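Local structure of NADP-dependent alcohol dehydrogenase (Entamoeba histolytica, 2OUI) at residues V197-H202 / I216-G221; V170-I175 / K238-G243; P100-G105 / G292-G297; T154-A159 / G179-A184; L4-I9 / G50-M55. The protein probably catalyses the NADP-dependent, zinc-assisted interconversion of alcohols and their aldehydes or ketones, working as a tetramer. The protein carries 1 engineered substitution. All coordinates share one frame; numbering follows the deposited sequence.

Contact 1 of 5, residues V197-H202 / I216-G221; sequences VGSRKH and INYKNG. With EDO (1,2-ethanediol), chain J.
The backbone pairing of V197 with I216 is a single parallel bridge at the ends of two neighbouring strands. G198 N donates to I216 O over 3.2 Å, a bent bond with 143° at the hydrogen. Two CA-H...O contacts flank it: V197 CA lies 3.3 Å from I216 O, and N217 CA lies 3.5 Å from G198 O. Apolar packing is light. V197 CG2 reaches I216 CB at 4.0 Å, and both side chains leave the sheet on the same face, against I227 and Q226 of helix 223-230.

Beyond the bridge the chains part, and side chains span the gap. With chi1 83°, Y218 carries its ring between its own N and carbonyl carbon, which turns an edge to S199; S199 OG stands in the ring plane, 3.5 Å from Y218 CE2. K219 CG lies over one face near the rim. N217 OD1 accepts from K219 N, an Asx turn that starts the short 3-10 segment 218-220. A water accepts from K219 NZ at 2.6 Å and weakly from N217 ND2; its very short approach to S199 O is doubtful.

A 1,2-ethanediol, probably from the crystallisation liquor, is bound beside segment 197-202. Its O1 accepts nearly straight bonds from S199 N and R200 N, R200 being the N-cap residue of helix 201-209. These two converging N-H groups follow the second strand of a Rossmann fold, where, as in NADP-dependent relatives, the 2'-phosphate of the adenosine ribose is probably held.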
# COMPACT_ATOMS: atom_id res chain seq x y z
N VAL A 197 1.29 24.54 13.32
CA VAL A 197 0.73 25.84 13.03
C VAL A 197 -0.44 26.07 13.99
O VAL A 197 -1.47 25.39 13.92
CB VAL A 197 0.24 25.92 11.57
CG1 VAL A 197 -0.41 27.27 11.30
CG2 VAL A 197 1.42 25.65 10.61
N GLY A 198 -0.25 27.01 14.91
CA GLY A 198 -1.32 27.38 15.84
C GLY A 198 -0.99 28.73 16.43
O GLY A 198 0.12 29.26 16.25
N SER A 199 -1.95 29.31 17.14
CA SER A 199 -1.72 30.62 17.74
C SER A 199 -2.22 30.75 19.18
O SER A 199 -1.79 31.67 19.89
CB SER A 199 -2.28 31.72 16.83
OG SER A 199 -3.59 31.38 16.41
N ARG A 200 -3.10 29.85 19.63
CA ARG A 200 -3.50 29.85 21.05
C ARG A 200 -2.26 29.40 21.83
O ARG A 200 -1.72 28.31 21.57
CB ARG A 200 -4.72 28.94 21.28
CG ARG A 200 -5.59 29.32 22.47
CD ARG A 200 -7.08 29.04 22.19
NE ARG A 200 -7.50 27.72 22.67
CZ ARG A 200 -8.31 26.90 22.00
NH1 ARG A 200 -8.81 27.24 20.82
NH2 ARG A 200 -8.62 25.71 22.51
N LYS A 201 -1.78 30.26 22.73
CA LYS A 201 -0.49 30.04 23.38
C LYS A 201 -0.36 28.67 24.03
O LYS A 201 0.62 27.97 23.81
CB LYS A 201 -0.19 31.13 24.42
CG LYS A 201 1.11 30.91 25.18
CD LYS A 201 1.43 32.08 26.07
CE LYS A 201 2.75 31.88 26.79
NZ LYS A 201 2.77 30.64 27.64
N HIS A 202 -1.34 28.30 24.86
CA HIS A 202 -1.20 27.06 25.62
C HIS A 202 -1.12 25.85 24.69
O HIS A 202 -0.33 24.91 24.93
CB HIS A 202 -2.31 26.89 26.67
CG HIS A 202 -2.07 25.72 27.59
ND1 HIS A 202 -0.95 25.62 28.39
CD2 HIS A 202 -2.79 24.59 27.81
CE1 HIS A 202 -0.99 24.49 29.07
NE2 HIS A 202 -2.10 23.85 28.73
N ILE A 216 4.72 27.41 14.46
CA ILE A 216 4.51 28.45 13.45
C ILE A 216 3.26 29.26 13.83
O ILE A 216 2.13 28.75 13.76
CB ILE A 216 4.40 27.82 12.06
CG1 ILE A 216 5.69 27.04 11.72
CG2 ILE A 216 4.14 28.89 11.00
CD1 ILE A 216 6.93 27.91 11.52
N ASN A 217 3.49 30.49 14.27
CA ASN A 217 2.44 31.38 14.71
C ASN A 217 2.22 32.44 13.63
O ASN A 217 3.14 33.16 13.29
CB ASN A 217 2.86 32.03 16.02
CG ASN A 217 1.71 32.77 16.69
OD1 ASN A 217 1.08 33.62 16.06
ND2 ASN A 217 1.43 32.45 17.95
N TYR A 218 0.99 32.54 13.12
CA TYR A 218 0.67 33.53 12.06
C TYR A 218 1.00 34.98 12.39
O TYR A 218 1.18 35.80 11.48
CB TYR A 218 -0.80 33.41 11.64
CG TYR A 218 -1.73 34.17 12.56
CD1 TYR A 218 -2.05 35.50 12.29
CD2 TYR A 218 -2.27 33.56 13.70
CE1 TYR A 218 -2.90 36.22 13.14
CE2 TYR A 218 -3.12 34.27 14.55
CZ TYR A 218 -3.43 35.59 14.26
OH TYR A 218 -4.26 36.32 15.07
N LYS A 219 1.08 35.32 13.68
CA LYS A 219 1.41 36.70 14.07
C LYS A 219 2.83 37.05 13.66
O LYS A 219 3.21 38.21 13.60
CB LYS A 219 1.20 36.91 15.56
CG LYS A 219 -0.22 36.64 16.00
CD LYS A 219 -0.34 36.55 17.50
CE LYS A 219 -1.41 35.56 17.90
NZ LYS A 219 -1.82 35.74 19.32
N ASN A 220 3.63 36.03 13.34
CA ASN A 220 4.95 36.28 12.76
C ASN A 220 4.97 36.42 11.24
O ASN A 220 6.04 36.52 10.65
CB ASN A 220 5.91 35.16 13.17
CG ASN A 220 6.23 35.20 14.64
OD1 ASN A 220 6.42 36.27 15.21
ND2 ASN A 220 6.32 34.03 15.25
N GLY A 221 3.80 36.40 10.59
CA GLY A 221 3.72 36.53 9.13
C GLY A 221 3.03 35.35 8.48
O GLY A 221 2.74 34.35 9.14
C1 EDO J . -4.65 26.80 18.46
O1 EDO J . -4.22 27.96 17.73
C2 EDO J . -5.36 25.86 17.50
O2 EDO J . -4.78 25.97 16.19
O HOH W 1 -0.58 33.71 20.45

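Contact 2 of 5, residues V170-I175 / K238-G243; sequences VCVIGI and KVVIAG. With EDO (1,2-ethanediol), chain J.
The flat groups that meet between I173 and V240 are peptide planes, joined edge to edge into a parallel sheet. On one face of this sheet stand V170, V172, K238 and V240, with S182 of helix 177-188 against V172 and V240. On the other stand C171, I173, V239 and I241, where helix 248-255 packs on C171, I173 and V239. At the edges run four hydrogen bonds: C171 N to K238 O (3.0 Å), V240 N to C171 O (2.8 Å), I173 N to V240 O (2.8 Å) and A242 N to I173 O (2.8 Å). The two middle ones lie nearly in line with their carbonyls, and the strand axes are only 14° from parallel, so the ladder is regular.

I173, with CG1 anti to its carbonyl carbon (chi1 -54°), reaches back with CD1 to V239 CG1 at 3.9 Å. K238 turns its end away to a salt bridge with D168.

Past the strands the chains draw closer. G174 and G243, both without side chains, bring their CA atoms to 4.2 Å. A242 CB rests 3.6 Å from G174 O, a buried carbonyl oxygen without a partner in the model. I175 N donates to O2 of the ethanediol at 2.9 Å. Central strands 170-173 and 236-241, with a glycine turn leading into helix 177-188, are the first and fourth strands of the classical Rossmann fold, and G174 fits the opening glycine of a GxGxxG nucleotide-binding pattern.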
# COMPACT_ATOMS: atom_id res chain seq x y z
N VAL A 170 7.22 17.24 8.70
CA VAL A 170 5.77 17.23 8.65
C VAL A 170 5.28 18.58 9.15
O VAL A 170 5.92 19.19 10.02
CB VAL A 170 5.20 16.09 9.55
CG1 VAL A 170 3.65 16.20 9.75
CG2 VAL A 170 5.58 14.68 8.98
N CYS A 171 4.16 19.05 8.59
CA CYS A 171 3.47 20.21 9.18
C CYS A 171 2.08 19.77 9.63
O CYS A 171 1.36 19.14 8.86
CB CYS A 171 3.32 21.33 8.16
SG CYS A 171 2.51 22.80 8.85
N VAL A 172 1.72 20.09 10.87
CA VAL A 172 0.34 19.92 11.35
C VAL A 172 -0.30 21.31 11.42
O VAL A 172 0.22 22.19 12.12
CB VAL A 172 0.32 19.30 12.77
CG1 VAL A 172 -1.12 19.22 13.27
CG2 VAL A 172 0.98 17.92 12.75
N ILE A 173 -1.37 21.51 10.66
CA ILE A 173 -2.06 22.82 10.67
C ILE A 173 -3.30 22.70 11.54
O ILE A 173 -4.24 21.98 11.20
CB ILE A 173 -2.45 23.29 9.25
CG1 ILE A 173 -1.23 23.29 8.34
CG2 ILE A 173 -3.08 24.68 9.31
CD1 ILE A 173 -1.55 23.48 6.85
N GLY A 174 -3.27 23.38 12.69
CA GLY A 174 -4.38 23.42 13.60
C GLY A 174 -4.00 22.57 14.78
O GLY A 174 -3.80 21.37 14.64
N ILE A 175 -3.87 23.20 15.94
CA ILE A 175 -3.37 22.55 17.14
C ILE A 175 -4.38 22.59 18.31
O ILE A 175 -3.99 22.87 19.42
CB ILE A 175 -2.01 23.19 17.57
CG1 ILE A 175 -1.02 23.18 16.40
CG2 ILE A 175 -1.39 22.45 18.73
CD1 ILE A 175 -0.65 21.79 15.91
N LYS A 238 5.09 16.02 4.28
CA LYS A 238 3.69 15.60 4.50
C LYS A 238 2.99 16.68 5.35
O LYS A 238 3.65 17.39 6.12
CB LYS A 238 3.65 14.28 5.27
CG LYS A 238 4.46 13.11 4.64
CD LYS A 238 3.90 12.60 3.29
CE LYS A 238 4.98 11.88 2.48
NZ LYS A 238 5.58 10.74 3.22
N VAL A 239 1.68 16.78 5.22
CA VAL A 239 0.90 17.79 5.94
C VAL A 239 -0.36 17.13 6.54
O VAL A 239 -1.05 16.37 5.85
CB VAL A 239 0.47 18.98 5.02
CG1 VAL A 239 -0.46 19.94 5.78
CG2 VAL A 239 1.68 19.73 4.48
N VAL A 240 -0.63 17.42 7.82
CA VAL A 240 -1.90 17.03 8.46
C VAL A 240 -2.70 18.31 8.69
O VAL A 240 -2.16 19.33 9.12
CB VAL A 240 -1.67 16.34 9.85
CG1 VAL A 240 -3.01 15.97 10.47
CG2 VAL A 240 -0.76 15.10 9.73
N ILE A 241 -3.98 18.27 8.33
CA ILE A 241 -4.87 19.40 8.58
C ILE A 241 -5.82 18.96 9.68
O ILE A 241 -6.55 17.97 9.52
CB ILE A 241 -5.68 19.83 7.34
CG1 ILE A 241 -4.75 20.28 6.21
CG2 ILE A 241 -6.62 20.95 7.73
CD1 ILE A 241 -5.47 20.61 4.92
N ALA A 242 -5.75 19.65 10.81
CA ALA A 242 -6.54 19.30 11.98
C ALA A 242 -7.31 20.48 12.54
O ALA A 242 -7.81 20.45 13.67
CB ALA A 242 -5.65 18.67 13.04
N GLY A 243 -7.46 21.52 11.73
CA GLY A 243 -8.21 22.70 12.14
C GLY A 243 -8.23 23.67 10.99
O GLY A 243 -7.80 23.33 9.89
C1 EDO J . -4.65 26.80 18.46
O1 EDO J . -4.22 27.96 17.73
C2 EDO J . -5.36 25.86 17.50
O2 EDO J . -4.78 25.97 16.19

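Contact 3 of 5, residues P100-G105 / G292-G297; sequences PMHSGG and GGLTPG
M101 folds its side chain against L294 and P296. Its CG sits between the backbone N and the carbonyl carbon (chi1 66°), and further bends at chi2 (-75°) and chi3 curl the chain so that CE ends beside the proline, 3.7 Å from P296 N and 3.9 Å from P296 CG. Near the root, M101 CB touches T295 O at 3.4 Å. L294 is drawn out the other way: its CG is anti to the backbone N (chi1 -177°), and CD2 slides past the methionine to within 3.4 Å of M101 O and 3.9 Å of M101 CB. H102 closes the end of the patch. Its CE1 meets L294 CB obliquely at 4.2 Å, while M101 CG lies over one ring face, toward the rim. The imidazole is tied by ND1 to L107 and by NE2 to H287 of the second subunit, whose ring also meets it.

T295 turns away, giving its OG1 proton to P296 O at 2.7 Å, with T153 also in partnership. Between these two segments, one from each domain, the contact is van der Waals in character, around a T295 O that is buried without a partner in the model; H102 adds its polar tie to the second subunit.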
# COMPACT_ATOMS: atom_id res chain seq x y z
N PRO A 100 -15.08 0.89 7.46
CA PRO A 100 -16.20 0.67 8.35
C PRO A 100 -16.73 1.94 8.97
O PRO A 100 -17.87 1.95 9.46
CB PRO A 100 -15.63 -0.25 9.43
CG PRO A 100 -14.16 -0.12 9.33
CD PRO A 100 -13.82 0.34 7.97
N MET A 101 -15.94 3.03 8.96
CA MET A 101 -16.46 4.31 9.48
C MET A 101 -17.54 4.87 8.58
O MET A 101 -18.23 5.83 8.95
CB MET A 101 -15.34 5.33 9.68
CG MET A 101 -14.63 5.84 8.41
SD MET A 101 -13.48 4.63 7.69
CE MET A 101 -12.19 4.55 8.90
N HIS A 102 -17.68 4.30 7.38
CA HIS A 102 -18.74 4.69 6.45
C HIS A 102 -19.81 3.62 6.28
O HIS A 102 -20.48 3.57 5.24
CB HIS A 102 -18.15 5.10 5.10
CG HIS A 102 -17.17 6.23 5.21
ND1 HIS A 102 -17.54 7.50 5.61
CD2 HIS A 102 -15.83 6.28 5.00
CE1 HIS A 102 -16.48 8.28 5.65
NE2 HIS A 102 -15.43 7.56 5.28
N SER A 103 -20.00 2.80 7.31
CA SER A 103 -20.95 1.70 7.22
C SER A 103 -22.37 2.22 7.07
O SER A 103 -22.83 3.01 7.90
CB SER A 103 -20.83 0.81 8.45
OG SER A 103 -21.15 1.54 9.64
N GLY A 104 -23.05 1.81 5.99
CA GLY A 104 -24.42 2.29 5.74
C GLY A 104 -24.46 3.56 4.89
O GLY A 104 -25.54 3.99 4.47
N GLY A 105 -23.30 4.15 4.59
CA GLY A 105 -23.24 5.37 3.79
C GLY A 105 -22.27 6.36 4.40
O GLY A 105 -21.76 6.14 5.49
N GLY A 292 -9.11 13.08 3.15
CA GLY A 292 -9.98 13.73 4.13
C GLY A 292 -10.84 12.64 4.69
O GLY A 292 -11.73 12.15 4.01
N GLY A 293 -10.61 12.28 5.95
CA GLY A 293 -11.29 11.09 6.47
C GLY A 293 -11.77 11.17 7.91
O GLY A 293 -11.11 11.72 8.77
N LEU A 294 -12.92 10.57 8.13
CA LEU A 294 -13.48 10.25 9.46
C LEU A 294 -12.68 9.18 10.22
O LEU A 294 -12.24 8.19 9.65
CB LEU A 294 -14.92 9.76 9.22
CG LEU A 294 -15.77 9.43 10.44
CD1 LEU A 294 -15.98 10.65 11.34
CD2 LEU A 294 -17.09 8.84 9.96
N THR A 295 -12.51 9.35 11.54
CA THR A 295 -11.71 8.38 12.30
C THR A 295 -12.23 6.95 12.23
O THR A 295 -13.46 6.73 12.18
CB THR A 295 -11.62 8.81 13.79
OG1 THR A 295 -10.86 7.84 14.53
CG2 THR A 295 -13.03 9.00 14.39
N PRO A 296 -11.33 5.96 12.24
CA PRO A 296 -11.69 4.60 12.60
C PRO A 296 -12.34 4.56 13.99
O PRO A 296 -12.19 5.48 14.80
CB PRO A 296 -10.32 3.89 12.68
CG PRO A 296 -9.47 4.65 11.70
CD PRO A 296 -9.89 6.06 11.88
N GLY A 297 -13.06 3.48 14.26
CA GLY A 297 -13.61 3.23 15.59
C GLY A 297 -13.69 1.73 15.83
O GLY A 297 -12.96 0.94 15.21

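Contact 4 of 5, residues T154-A159 / G179-A184; sequences TGFHGA and GLMSVA
S182 sets its OG beside its own backbone N (chi1 -70°), which aims the hydroxyl across at G155; F156 has a similar first torsion (chi1 -77°), and its ring swings over to M181. S182 OG donates to G155 O at 2.8 Å, entering from the flank of the carbonyl rather than end-on and somewhat out of its plane. V178 O offers the same hydroxyl a weaker second acceptor. The G155 oxygen also takes a CA-H...O contact from S182 CA, 3.3 Å away, and a weak bond from A159 N within its own helix, so three donors of differing strength share this oxygen.

The F156 ring meets M181 O at its edge: the oxygen lies near the ring plane, 3.3 Å from F156 CD1. F156 CE1 packs on A184 CB at 4.1 Å and more distantly on M181 SD. A159 CB completes the patch, 4.1 Å from S182 O.

G155 makes the tight approach possible: with no side chain in the way, its CA comes within 3.9 Å of M181 CB. The short helix axes pass 7.0 Å apart at a crossing angle of -53°.

Helix 148-161 and helix 177-188 are linked through strand 170-173, and S182 rests on V172 of that strand. F156 also packs on R301, L305 and L308 of helix 298-310 and on L166 of the third subunit, while L180 faces helix 201-209. The pair thus lies buried between the parallel sheet and further helices.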
# COMPACT_ATOMS: atom_id res chain seq x y z
N THR A 154 -8.72 10.30 16.14
CA THR A 154 -8.84 11.22 15.00
C THR A 154 -7.50 11.89 14.71
O THR A 154 -7.09 11.97 13.55
CB THR A 154 -9.92 12.28 15.25
OG1 THR A 154 -11.15 11.59 15.52
CG2 THR A 154 -10.09 13.18 14.04
N GLY A 155 -6.82 12.36 15.74
CA GLY A 155 -5.50 12.97 15.59
C GLY A 155 -4.51 12.01 14.94
O GLY A 155 -3.86 12.38 13.94
N PHE A 156 -4.42 10.79 15.46
CA PHE A 156 -3.58 9.76 14.85
C PHE A 156 -4.01 9.46 13.43
O PHE A 156 -3.16 9.23 12.57
CB PHE A 156 -3.55 8.47 15.65
CG PHE A 156 -2.67 8.53 16.88
CD1 PHE A 156 -2.42 9.75 17.52
CD2 PHE A 156 -2.10 7.37 17.41
CE1 PHE A 156 -1.62 9.81 18.68
CE2 PHE A 156 -1.30 7.42 18.56
CZ PHE A 156 -1.06 8.65 19.19
N HIS A 157 -5.32 9.44 13.16
CA HIS A 157 -5.79 9.19 11.79
C HIS A 157 -5.34 10.28 10.80
O HIS A 157 -5.05 9.97 9.66
CB HIS A 157 -7.32 8.93 11.72
CG HIS A 157 -7.76 8.32 10.42
ND1 HIS A 157 -7.19 7.18 9.91
CD2 HIS A 157 -8.71 8.70 9.54
CE1 HIS A 157 -7.77 6.89 8.75
NE2 HIS A 157 -8.70 7.79 8.51
N GLY A 158 -5.26 11.53 11.25
CA GLY A 158 -4.69 12.62 10.41
C GLY A 158 -3.26 12.27 10.03
O GLY A 158 -2.87 12.38 8.86
N ALA A 159 -2.50 11.77 10.99
CA ALA A 159 -1.13 11.34 10.74
C ALA A 159 -1.05 10.13 9.81
O ALA A 159 -0.18 10.05 8.94
CB ALA A 159 -0.40 11.10 12.04
N GLY A 179 -5.41 18.29 16.73
CA GLY A 179 -4.09 18.60 16.15
C GLY A 179 -2.92 18.20 17.03
O GLY A 179 -1.85 17.78 16.54
N LEU A 180 -3.07 18.39 18.33
CA LEU A 180 -2.03 17.98 19.28
C LEU A 180 -1.82 16.48 19.17
O LEU A 180 -0.68 15.99 19.27
CB LEU A 180 -2.41 18.38 20.72
CG LEU A 180 -2.37 19.87 21.06
CD1 LEU A 180 -2.90 20.12 22.48
CD2 LEU A 180 -0.96 20.37 20.96
N MET A 181 -2.91 15.74 18.98
CA MET A 181 -2.82 14.30 18.83
C MET A 181 -2.27 13.93 17.46
O MET A 181 -1.64 12.90 17.32
CB MET A 181 -4.14 13.58 19.15
CG MET A 181 -4.47 13.56 20.67
SD MET A 181 -3.18 12.64 21.57
CE MET A 181 -2.16 13.92 22.31
N SER A 182 -2.45 14.82 16.47
CA SER A 182 -1.80 14.63 15.15
C SER A 182 -0.28 14.86 15.22
O SER A 182 0.49 14.19 14.52
CB SER A 182 -2.38 15.58 14.09
OG SER A 182 -3.70 15.20 13.75
N VAL A 183 0.14 15.82 16.05
CA VAL A 183 1.54 15.97 16.39
C VAL A 183 2.05 14.71 17.07
O VAL A 183 3.11 14.19 16.70
CB VAL A 183 1.81 17.24 17.26
CG1 VAL A 183 3.27 17.26 17.75
CG2 VAL A 183 1.52 18.52 16.45
N ALA A 184 1.34 14.24 18.08
CA ALA A 184 1.77 13.02 18.78
C ALA A 184 1.78 11.81 17.81
O ALA A 184 2.73 11.03 17.82
CB ALA A 184 0.92 12.77 20.03

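Contact 5 of 5, residues L4-I9 / G50-M55; sequences LAMLGI and GDRHDM
M6 pairs with M55 across a G1 beta bulge, in which D54 and M55 together face the one residue M6; D54 takes the positive phi such a bulge needs. This is the edge of the small antiparallel sheet formed by strands 11-16, 2-8 and 55-56. M6 N donates to M55 O at 2.8 Å, while the return bond from M55 N to M6 O is weak at 3.3 Å. M55 O takes a further CA-H...O contact from A5 CA at 3.2 Å, and R52 O a like one from G8 CA.

At the other end the N-H of I9 is divided between two weak acceptors, D51 OD1 at 3.3 Å and a water; that water donates to D51 OD2 at 3.0 Å, so the carboxylate meets I9 both directly and through the water. D51 reaches there because its CG is anti to the backbone N (chi1 -166°).

R52 has several partners: NH1 bonds to D51 O at 3.1 Å, from above that carbonyl's plane, and to I49 O, and NE to N114 O. The guanidinium leads away from strand 2-8, but its root stays: M6, fully extended, lays SD 3.8 Å from R52 CB.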
# COMPACT_ATOMS: atom_id res chain seq x y z
N LEU A 4 -28.77 15.74 27.14
CA LEU A 4 -28.58 17.10 26.63
C LEU A 4 -28.64 17.01 25.12
O LEU A 4 -27.81 16.31 24.52
CB LEU A 4 -27.22 17.66 27.07
CG LEU A 4 -26.97 19.07 26.51
CD1 LEU A 4 -27.94 20.03 27.11
CD2 LEU A 4 -25.54 19.51 26.80
N ALA A 5 -29.61 17.72 24.51
CA ALA A 5 -29.93 17.55 23.08
C ALA A 5 -29.79 18.81 22.23
O ALA A 5 -29.87 19.92 22.74
CB ALA A 5 -31.35 17.02 22.92
N MET A 6 -29.59 18.61 20.92
CA MET A 6 -29.78 19.65 19.91
C MET A 6 -31.26 19.68 19.62
O MET A 6 -31.82 18.71 19.08
CB MET A 6 -29.03 19.29 18.62
CG MET A 6 -29.29 20.25 17.47
SD MET A 6 -28.20 19.81 16.11
CE MET A 6 -28.76 21.02 14.91
N LEU A 7 -31.91 20.77 20.00
CA LEU A 7 -33.34 20.91 19.81
C LEU A 7 -33.66 21.48 18.44
O LEU A 7 -34.76 21.31 17.91
CB LEU A 7 -33.91 21.79 20.90
CG LEU A 7 -33.56 21.43 22.34
CD1 LEU A 7 -34.15 22.43 23.30
CD2 LEU A 7 -34.04 20.03 22.66
N GLY A 8 -32.69 22.18 17.87
CA GLY A 8 -32.81 22.77 16.54
C GLY A 8 -31.49 23.44 16.26
O GLY A 8 -30.66 23.54 17.17
N ILE A 9 -31.26 23.87 15.03
CA ILE A 9 -30.06 24.66 14.74
C ILE A 9 -30.01 25.84 15.71
O ILE A 9 -30.99 26.57 15.86
CB ILE A 9 -29.99 25.10 13.25
CG1 ILE A 9 -29.70 23.86 12.38
CG2 ILE A 9 -28.92 26.19 13.04
CD1 ILE A 9 -29.70 24.12 10.87
N GLY A 50 -26.83 19.48 8.64
CA GLY A 50 -28.28 19.54 8.54
C GLY A 50 -28.97 19.74 9.87
O GLY A 50 -28.36 19.54 10.92
N ASP A 51 -30.24 20.13 9.83
CA ASP A 51 -31.04 20.34 11.03
C ASP A 51 -31.31 19.01 11.73
O ASP A 51 -31.29 17.94 11.10
CB ASP A 51 -32.36 21.05 10.68
CG ASP A 51 -33.10 21.62 11.91
OD1 ASP A 51 -32.60 21.55 13.05
OD2 ASP A 51 -34.22 22.16 11.73
N ARG A 52 -31.51 19.08 13.04
CA ARG A 52 -31.91 17.94 13.85
C ARG A 52 -32.92 18.42 14.86
O ARG A 52 -32.98 19.61 15.19
CB ARG A 52 -30.72 17.34 14.60
CG ARG A 52 -29.54 16.97 13.75
CD ARG A 52 -29.73 15.59 13.13
NE ARG A 52 -28.48 15.12 12.54
CZ ARG A 52 -28.07 15.45 11.32
NH1 ARG A 52 -28.80 16.25 10.56
NH2 ARG A 52 -26.91 14.98 10.87
N HIS A 53 -33.74 17.50 15.33
CA HIS A 53 -34.58 17.78 16.48
C HIS A 53 -34.46 16.62 17.45
O HIS A 53 -34.38 15.44 17.02
CB HIS A 53 -36.03 18.08 16.06
CG HIS A 53 -36.28 19.52 15.72
ND1 HIS A 53 -35.51 20.22 14.80
CD2 HIS A 53 -37.22 20.39 16.16
CE1 HIS A 53 -35.97 21.45 14.71
NE2 HIS A 53 -37.01 21.58 15.51
N ASP A 54 -34.35 16.98 18.72
CA ASP A 54 -34.26 16.09 19.87
C ASP A 54 -33.12 15.06 19.85
O ASP A 54 -33.22 14.01 20.46
CB ASP A 54 -35.63 15.47 20.15
CG ASP A 54 -36.72 16.54 20.30
OD1 ASP A 54 -36.35 17.72 20.50
OD2 ASP A 54 -37.92 16.20 20.21
N MET A 55 -32.02 15.40 19.19
CA MET A 55 -30.85 14.52 19.15
C MET A 55 -29.92 14.76 20.34
O MET A 55 -29.33 15.84 20.48
CB MET A 55 -30.05 14.67 17.86
CG MET A 55 -28.84 13.76 17.81
SD MET A 55 -27.92 13.93 16.29
CE MET A 55 -27.18 15.54 16.59
O HOH W 2 -34.09 24.59 13.45

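How the contacts relate
Contacts 1, 2 and 4 build one region of the coenzyme domain. V197 N donates to V172 O at 2.8 Å, a probable hydrogen bond that joins contact 1 to contact 2 in a continuous sheet, and one ethanediol bridges their loops. Contact 4 lies upon contact 2, its centre 8 Å away, with V240 CG1 3.4 Å from S182 OG. Contact 3 reaches contact 4 where T295 CB meets T154 OG1 at 3.3 Å. This is the zinc side of the fold: C37, H59 and D150 bind the metal, D150 from the same helix as T154, and the T295 side chain is about 7 Å from it. Contact 5 stands apart, its nearest atoms about 12 Å from contact 3.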